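Local atomic coordinates of periplasmic sugar-binding domain protein (Pseudomonas fluorescens Pf-5, PDB entry 3H75), a protein that probably binds a sugar in the periplasm, as a two-domain member of the bacterial solute-binding protein 2 family. Residues A[5-10]-A[64-69]; A[246-251]-A[302-307]; A[258-263]-A[296-301]. All coordinates share one frame; numbering follows the deposited sequence.

Interaction 1 lies in one domain and interactions 2 and 3 in the other, on opposite sides of the chain's centre. Interaction 1 joins two adjacent strands of a parallel sheet; its centre is about 30 Å from that of interaction 2 and about 26 Å from that of interaction 3, though the nearest atoms of 1 and 3 are about 9 Å apart. Interactions 2 and 3 have centres about 9 Å apart and touch: Leu247 CD2 lies 3.6 Å from Leu298 CD1, and helix 300-309 serves both. A glycerol is hydrogen-bonded to His262 in segment 258-263 and a sulfate sits about 4 Å from the side chain of Val69; both probably come from the crystallisation liquor.

Interaction 1: A[5-10]-A[64-69]; sequences SVVFLN and DYLMLV
Two parallel strands in the core of a Rossmann-like sheet meet here, 5-10 beside 65-69, neighbours in the sheet though strand 36-41 comes between them in the chain. Ser5 O takes the amide of Tyr65, Val7 N gives to Tyr65 O, and Val7 O receives Met67 N at 2.7 Å in an almost straight bond (177°). Leu9 N then bonds to Met67 O, and beyond it a water spans Leu9 O and Val69 N. At the start of the ladder Asp64 OD2 accepts Ser5 N on its anti side at 2.9 Å, somewhat out of the carboxylate plane, while Ser5 OG, turned between its own N and carbonyl carbon (chi1 57°), accepts Asp64 N at 2.8 Å.

On the face carrying Val6, Phe8, Tyr65 and Met67, the selenium of selenomethionine Met67 stands 4.7 Å from the Phe8 ring centroid, an oblique Met-aromatic contact. The bend at chi3 (-49°) brings Met67 CE to 3.8 Å from Val6 CG1. On the other face Leu66 CD2 reaches 3.8 Å from Leu9 CG. Helices 17-33 and 265-277 cover the Phe8 and Met67 face of this parallel alpha/beta sheet, a Rossmann-like domain as in periplasmic binding proteins.

Interaction 2: A[246-251]-A[302-307]; sequences ALQALI and QARQLL
Leu247 and Ala303 face each other where helix 244-252 packs against helix 300-309, their CA atoms 5.3 Å apart. At Ala303 the helices come close, and its methyl receives Leu247 CD2, Leu250 CD2 and Ile251 CG1, each 3.9 Å from Ala303 CB. Leu247 divides its two methyls between successive turns of the opposite helix. While CD2 stays by Ala303, CD1 runs up to the backbone one turn on, 3.6 Å from Leu307 N, and also touches the CB atoms of Leu306 and Leu307.

The axes of the short segments pass 8.9 Å apart and run nearly antiparallel, at 151°. In this alpha/beta domain helix 244-252 leads into strand 257-260, and helix 300-309 follows strand 296-297, the antiparallel neighbour of 257-260, so the pair packs on the same side of the sheet edge. Leu258 of strand 257-260 and Leu298, just after strand 296-297, close the apolar cluster beneath Leu247 and Leu250.

Toward solvent the packing gives way to longer, polar side chains. Ile251, whose CG1 lies anti to the carbonyl carbon (chi1 -64°), sends CD1 to 3.7 Å from Arg304 CA and places the same methyl over one face of the guanidinium, offset toward its rim, which the bends at chi2 and chi3 fold back across it. Gln248 lies alongside Arg304, pointing the same way, but its OE1 is 3.7 Å from Arg304 NH2, with the amide and guanidinium planes 64° apart, a proximity without a hydrogen bond. The same oxygen rests 3.4 Å from Leu307 CD2, whereas Gln248 NE2 bonds within its own helix to Asp252 OD1.

Interaction 3: A[258-263]-A[296-301]; sequences LEAGHF and QALTPA
Glu259 and Ala297 form an antiparallel non-hydrogen-bonded pair, and next to it Ala260 and Gln296 form a hydrogen-bonded pair with Ala260 N to Gln296 O at 2.9 Å and Gln296 N to Ala260 O at 3.0 Å. This short ladder adds the last strand, 296-297, to the mixed sheet of this alpha/beta domain; strand 257-260 runs parallel to its other neighbour, 236-240, and 296-297, antiparallel to it, is the outermost strand of the sheet on this side. A third bond, Leu298 N to Leu258 O, continues the pairing past the end of the strand, its donor tilted 21° from the carbonyl plane. Between these, the CA-H of Glu259 also points at Gln296 O.

Leu298 carries the apolar side of the contact. Its CD1 rests 3.7 Å from Ala260 CB and also meets Leu258 CD2, with the two leucine side chains lying side by side and pointing the same way. This apolar side faces helix 244-252.

Glu259 and Ala297 direct their side chains to the other face. The glutamate folds back at chi2 (-73°), which carries its carboxylate over the partner strand: OE2 comes to 3.4 Å from Ala297 CB, and OE1 stands beside the backbone of Gln296. Arg128 and Met129 of helix 122-137 also touch this side chain. Past Ala260 and Gln296, segment 258-263 turns away at Gly261. At the other end of the ladder, segment 296-301 leaves for helix 300-309 with Thr299 as its N-cap, and there one water accepts from Leu258 N and donates to Leu298 O, 2.9 Å from each.

Interaction 1: A[5-10]-A[64-69]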
# COMPACT_ATOMS: atom_id res chain seq x y z
N SER A 5 -5.79 -19.17 -14.66
CA SER A 5 -6.46 -18.90 -13.39
C SER A 5 -5.53 -18.42 -12.29
O SER A 5 -4.40 -18.91 -12.15
CB SER A 5 -7.19 -20.16 -12.92
OG SER A 5 -6.28 -21.24 -12.80
N VAL A 6 -6.02 -17.48 -11.50
CA VAL A 6 -5.26 -16.92 -10.39
C VAL A 6 -6.15 -16.78 -9.16
O VAL A 6 -7.31 -16.38 -9.26
CB VAL A 6 -4.72 -15.51 -10.75
CG1 VAL A 6 -3.96 -14.92 -9.56
CG2 VAL A 6 -3.82 -15.58 -11.97
N VAL A 7 -5.60 -17.13 -8.00
CA VAL A 7 -6.32 -16.97 -6.75
C VAL A 7 -5.48 -16.01 -5.92
O VAL A 7 -4.27 -16.22 -5.76
CB VAL A 7 -6.47 -18.30 -5.97
CG1 VAL A 7 -7.01 -18.02 -4.57
CG2 VAL A 7 -7.42 -19.23 -6.71
N PHE A 8 -6.10 -14.94 -5.43
CA PHE A 8 -5.37 -13.98 -4.62
C PHE A 8 -5.92 -14.00 -3.20
O PHE A 8 -7.13 -13.90 -2.99
CB PHE A 8 -5.50 -12.55 -5.18
CG PHE A 8 -4.93 -11.48 -4.28
CD1 PHE A 8 -3.63 -11.58 -3.79
CD2 PHE A 8 -5.70 -10.38 -3.91
CE1 PHE A 8 -3.10 -10.60 -2.95
CE2 PHE A 8 -5.17 -9.39 -3.07
CZ PHE A 8 -3.87 -9.50 -2.59
N LEU A 9 -5.02 -14.16 -2.24
CA LEU A 9 -5.39 -14.17 -0.83
C LEU A 9 -5.21 -12.74 -0.30
O LEU A 9 -4.10 -12.30 0.01
CB LEU A 9 -4.50 -15.15 -0.05
CG LEU A 9 -4.48 -16.56 -0.66
CD1 LEU A 9 -3.63 -17.48 0.21
CD2 LEU A 9 -5.91 -17.12 -0.76
N ASN A 10 -6.33 -12.02 -0.25
CA ASN A 10 -6.39 -10.63 0.21
C ASN A 10 -6.40 -10.63 1.74
O ASN A 10 -7.26 -11.25 2.36
CB ASN A 10 -7.68 -10.00 -0.35
CG ASN A 10 -7.69 -8.50 -0.22
OD1 ASN A 10 -7.43 -7.96 0.84
ND2 ASN A 10 -8.00 -7.81 -1.33
N ASP A 64 -3.78 -21.87 -11.59
CA ASP A 64 -2.45 -21.89 -12.18
C ASP A 64 -1.50 -21.12 -11.26
O ASP A 64 -0.35 -21.52 -11.06
CB ASP A 64 -2.46 -21.23 -13.56
CG ASP A 64 -3.26 -22.02 -14.57
OD1 ASP A 64 -3.08 -23.25 -14.64
OD2 ASP A 64 -4.07 -21.40 -15.31
N TYR A 65 -2.00 -20.02 -10.71
CA TYR A 65 -1.22 -19.16 -9.82
C TYR A 65 -1.93 -18.88 -8.50
O TYR A 65 -3.16 -18.77 -8.45
CB TYR A 65 -0.94 -17.81 -10.49
CG TYR A 65 -0.18 -17.90 -11.79
CD1 TYR A 65 1.21 -17.85 -11.80
CD2 TYR A 65 -0.85 -18.04 -13.00
CE1 TYR A 65 1.92 -17.95 -13.00
CE2 TYR A 65 -0.15 -18.14 -14.20
CZ TYR A 65 1.24 -18.10 -14.19
OH TYR A 65 1.93 -18.22 -15.37
N LEU A 66 -1.13 -18.74 -7.45
CA LEU A 66 -1.62 -18.40 -6.11
C LEU A 66 -0.84 -17.13 -5.76
O LEU A 66 0.39 -17.15 -5.69
CB LEU A 66 -1.28 -19.52 -5.11
CG LEU A 66 -2.11 -19.73 -3.83
CD1 LEU A 66 -1.16 -19.95 -2.66
CD2 LEU A 66 -3.04 -18.57 -3.57
N MSE A 67 -1.56 -16.03 -5.56
CA MSE A 67 -0.93 -14.77 -5.21
C MSE A 67 -1.21 -14.44 -3.75
O MSE A 67 -2.33 -14.62 -3.27
CB MSE A 67 -1.48 -13.65 -6.09
CG MSE A 67 -0.70 -12.35 -5.99
SE MSE A 67 -1.52 -11.00 -7.10
CE MSE A 67 -1.71 -11.96 -8.74
N LEU A 68 -0.20 -13.98 -3.03
CA LEU A 68 -0.38 -13.66 -1.62
C LEU A 68 0.55 -12.53 -1.21
O LEU A 68 1.58 -12.30 -1.84
CB LEU A 68 -0.09 -14.89 -0.75
CG LEU A 68 1.31 -15.49 -0.90
CD1 LEU A 68 1.79 -16.04 0.44
CD2 LEU A 68 1.28 -16.58 -1.97
N VAL A 69 0.17 -11.84 -0.14
CA VAL A 69 0.97 -10.75 0.39
C VAL A 69 2.01 -11.34 1.33
O VAL A 69 1.72 -12.29 2.07
CB VAL A 69 0.09 -9.75 1.17
CG1 VAL A 69 0.94 -8.66 1.76
CG2 VAL A 69 -0.97 -9.16 0.23
O HOH W 1 -1.90 -12.81 1.49

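Interaction 2: A[246-251]-A[302-307]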
# COMPACT_ATOMS: atom_id res chain seq x y z
N ALA A 246 -10.07 10.76 2.30
CA ALA A 246 -8.70 11.25 2.35
C ALA A 246 -8.40 12.14 1.15
O ALA A 246 -7.74 13.17 1.28
CB ALA A 246 -7.72 10.08 2.39
N LEU A 247 -8.89 11.75 -0.02
CA LEU A 247 -8.67 12.53 -1.23
C LEU A 247 -9.34 13.89 -1.07
O LEU A 247 -8.76 14.92 -1.43
CB LEU A 247 -9.24 11.80 -2.45
CG LEU A 247 -8.56 10.48 -2.81
CD1 LEU A 247 -9.41 9.74 -3.82
CD2 LEU A 247 -7.16 10.73 -3.36
N GLN A 248 -10.55 13.90 -0.53
CA GLN A 248 -11.26 15.16 -0.33
C GLN A 248 -10.51 16.03 0.67
O GLN A 248 -10.41 17.24 0.48
CB GLN A 248 -12.68 14.91 0.18
CG GLN A 248 -13.52 16.18 0.29
CD GLN A 248 -13.76 16.85 -1.05
OE1 GLN A 248 -14.41 16.27 -1.93
NE2 GLN A 248 -13.24 18.06 -1.22
N ALA A 249 -9.97 15.42 1.72
CA ALA A 249 -9.24 16.17 2.73
C ALA A 249 -7.98 16.79 2.15
O ALA A 249 -7.58 17.89 2.52
CB ALA A 249 -8.89 15.27 3.91
N LEU A 250 -7.34 16.08 1.23
CA LEU A 250 -6.13 16.59 0.60
C LEU A 250 -6.51 17.80 -0.26
O LEU A 250 -5.85 18.84 -0.23
CB LEU A 250 -5.48 15.52 -0.28
CG LEU A 250 -4.15 15.94 -0.92
CD1 LEU A 250 -3.08 16.09 0.15
CD2 LEU A 250 -3.73 14.92 -1.95
N ILE A 251 -7.60 17.66 -1.01
CA ILE A 251 -8.09 18.73 -1.87
C ILE A 251 -8.45 19.96 -1.03
O ILE A 251 -8.18 21.10 -1.42
CB ILE A 251 -9.32 18.27 -2.67
CG1 ILE A 251 -8.91 17.15 -3.63
CG2 ILE A 251 -9.91 19.44 -3.45
CD1 ILE A 251 -10.08 16.45 -4.31
N GLN A 302 -4.57 15.69 -9.02
CA GLN A 302 -4.56 14.24 -9.16
C GLN A 302 -5.59 13.61 -8.22
O GLN A 302 -6.26 12.65 -8.58
CB GLN A 302 -3.18 13.69 -8.82
CG GLN A 302 -2.08 14.12 -9.78
CD GLN A 302 -0.72 13.61 -9.35
OE1 GLN A 302 -0.29 13.86 -8.23
NE2 GLN A 302 -0.05 12.88 -10.24
N ALA A 303 -5.69 14.15 -7.01
CA ALA A 303 -6.64 13.64 -6.03
C ALA A 303 -8.07 13.79 -6.54
O ALA A 303 -8.91 12.93 -6.31
CB ALA A 303 -6.47 14.37 -4.70
N ARG A 304 -8.34 14.90 -7.23
CA ARG A 304 -9.66 15.17 -7.78
C ARG A 304 -10.03 14.08 -8.79
O ARG A 304 -11.15 13.59 -8.81
CB ARG A 304 -9.68 16.54 -8.46
CG ARG A 304 -11.02 16.95 -9.06
CD ARG A 304 -11.85 17.80 -8.09
NE ARG A 304 -12.73 17.00 -7.24
CZ ARG A 304 -13.50 17.50 -6.28
NH1 ARG A 304 -13.49 18.81 -6.04
NH2 ARG A 304 -14.28 16.71 -5.56
N GLN A 305 -9.07 13.72 -9.64
CA GLN A 305 -9.29 12.69 -10.65
C GLN A 305 -9.61 11.35 -10.01
O GLN A 305 -10.57 10.68 -10.38
CB GLN A 305 -8.04 12.53 -11.53
CG GLN A 305 -7.76 13.70 -12.46
CD GLN A 305 -6.51 13.47 -13.29
OE1 GLN A 305 -5.40 13.73 -12.85
NE2 GLN A 305 -6.70 12.98 -14.51
N LEU A 306 -8.80 10.96 -9.03
CA LEU A 306 -9.01 9.69 -8.34
C LEU A 306 -10.31 9.68 -7.55
O LEU A 306 -10.95 8.63 -7.42
CB LEU A 306 -7.84 9.40 -7.40
CG LEU A 306 -6.47 9.18 -8.05
CD1 LEU A 306 -5.44 8.95 -6.96
CD2 LEU A 306 -6.51 7.98 -8.99
N LEU A 307 -10.69 10.83 -7.01
CA LEU A 307 -11.91 10.93 -6.22
C LEU A 307 -13.13 10.71 -7.11
O LEU A 307 -14.03 9.94 -6.77
CB LEU A 307 -12.00 12.30 -5.55
CG LEU A 307 -13.27 12.60 -4.75
CD1 LEU A 307 -13.43 11.59 -3.64
CD2 LEU A 307 -13.19 14.01 -4.19

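Interaction 3: A[258-263]-A[296-301]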
# COMPACT_ATOMS: atom_id res chain seq x y z
N LEU A 258 -0.52 13.08 1.03
CA LEU A 258 -1.19 11.80 0.82
C LEU A 258 -0.42 11.02 -0.23
O LEU A 258 -0.44 11.38 -1.41
CB LEU A 258 -2.65 12.00 0.38
CG LEU A 258 -3.49 10.74 0.19
CD1 LEU A 258 -3.52 9.91 1.48
CD2 LEU A 258 -4.91 11.14 -0.21
N GLU A 259 0.28 9.98 0.21
CA GLU A 259 1.06 9.13 -0.68
C GLU A 259 0.11 8.07 -1.22
O GLU A 259 -0.54 7.35 -0.46
CB GLU A 259 2.20 8.44 0.07
CG GLU A 259 3.35 9.34 0.48
CD GLU A 259 4.21 9.75 -0.69
OE1 GLU A 259 4.28 8.99 -1.68
OE2 GLU A 259 4.84 10.83 -0.62
N ALA A 260 0.03 7.95 -2.55
CA ALA A 260 -0.88 6.97 -3.13
C ALA A 260 -0.29 6.34 -4.38
O ALA A 260 0.67 6.85 -4.95
CB ALA A 260 -2.21 7.63 -3.47
N GLY A 261 -0.88 5.22 -4.78
CA GLY A 261 -0.42 4.53 -5.97
C GLY A 261 -0.24 3.03 -5.83
O GLY A 261 -0.39 2.30 -6.81
N HIS A 262 0.04 2.55 -4.62
CA HIS A 262 0.26 1.12 -4.45
C HIS A 262 -0.98 0.24 -4.57
O HIS A 262 -0.87 -0.98 -4.66
CB HIS A 262 0.99 0.84 -3.12
CG HIS A 262 0.16 1.03 -1.89
ND1 HIS A 262 -0.62 2.15 -1.68
CD2 HIS A 262 0.04 0.28 -0.77
CE1 HIS A 262 -1.17 2.08 -0.49
NE2 HIS A 262 -0.79 0.96 0.09
N PHE A 263 -2.17 0.84 -4.61
CA PHE A 263 -3.38 0.05 -4.75
C PHE A 263 -3.45 -0.57 -6.14
O PHE A 263 -4.26 -1.45 -6.40
CB PHE A 263 -4.64 0.90 -4.50
CG PHE A 263 -5.01 1.81 -5.64
CD1 PHE A 263 -5.90 1.39 -6.63
CD2 PHE A 263 -4.49 3.10 -5.71
CE1 PHE A 263 -6.25 2.24 -7.69
CE2 PHE A 263 -4.83 3.95 -6.76
CZ PHE A 263 -5.71 3.52 -7.74
N GLN A 296 3.33 8.22 -4.97
CA GLN A 296 3.44 9.61 -5.38
C GLN A 296 2.69 10.44 -4.35
O GLN A 296 1.62 10.04 -3.88
CB GLN A 296 2.79 9.85 -6.74
CG GLN A 296 3.56 9.35 -7.94
CD GLN A 296 2.88 9.74 -9.24
OE1 GLN A 296 2.53 10.90 -9.45
NE2 GLN A 296 2.70 8.76 -10.13
N ALA A 297 3.25 11.59 -4.00
CA ALA A 297 2.60 12.50 -3.07
C ALA A 297 1.61 13.25 -3.96
O ALA A 297 1.98 14.16 -4.69
CB ALA A 297 3.61 13.46 -2.47
N LEU A 298 0.34 12.84 -3.90
CA LEU A 298 -0.71 13.42 -4.73
C LEU A 298 -0.88 14.93 -4.67
O LEU A 298 -0.76 15.54 -3.62
CB LEU A 298 -2.05 12.79 -4.39
CG LEU A 298 -2.25 11.30 -4.62
CD1 LEU A 298 -3.65 10.92 -4.13
CD2 LEU A 298 -2.09 10.96 -6.10
N THR A 299 -1.16 15.51 -5.84
CA THR A 299 -1.42 16.93 -5.94
C THR A 299 -2.94 17.00 -5.84
O THR A 299 -3.62 16.00 -6.04
CB THR A 299 -1.00 17.49 -7.30
OG1 THR A 299 -1.74 16.83 -8.34
CG2 THR A 299 0.49 17.27 -7.54
N PRO A 300 -3.50 18.18 -5.53
CA PRO A 300 -4.95 18.28 -5.44
C PRO A 300 -5.62 17.88 -6.76
O PRO A 300 -6.67 17.25 -6.76
CB PRO A 300 -5.18 19.75 -5.09
CG PRO A 300 -3.97 20.07 -4.27
CD PRO A 300 -2.86 19.42 -5.05
N ALA A 301 -4.99 18.25 -7.87
CA ALA A 301 -5.53 17.92 -9.19
C ALA A 301 -5.62 16.41 -9.40
O ALA A 301 -6.63 15.91 -9.90
CB ALA A 301 -4.65 18.54 -10.28
O HOH W 2 0.45 14.81 -1.08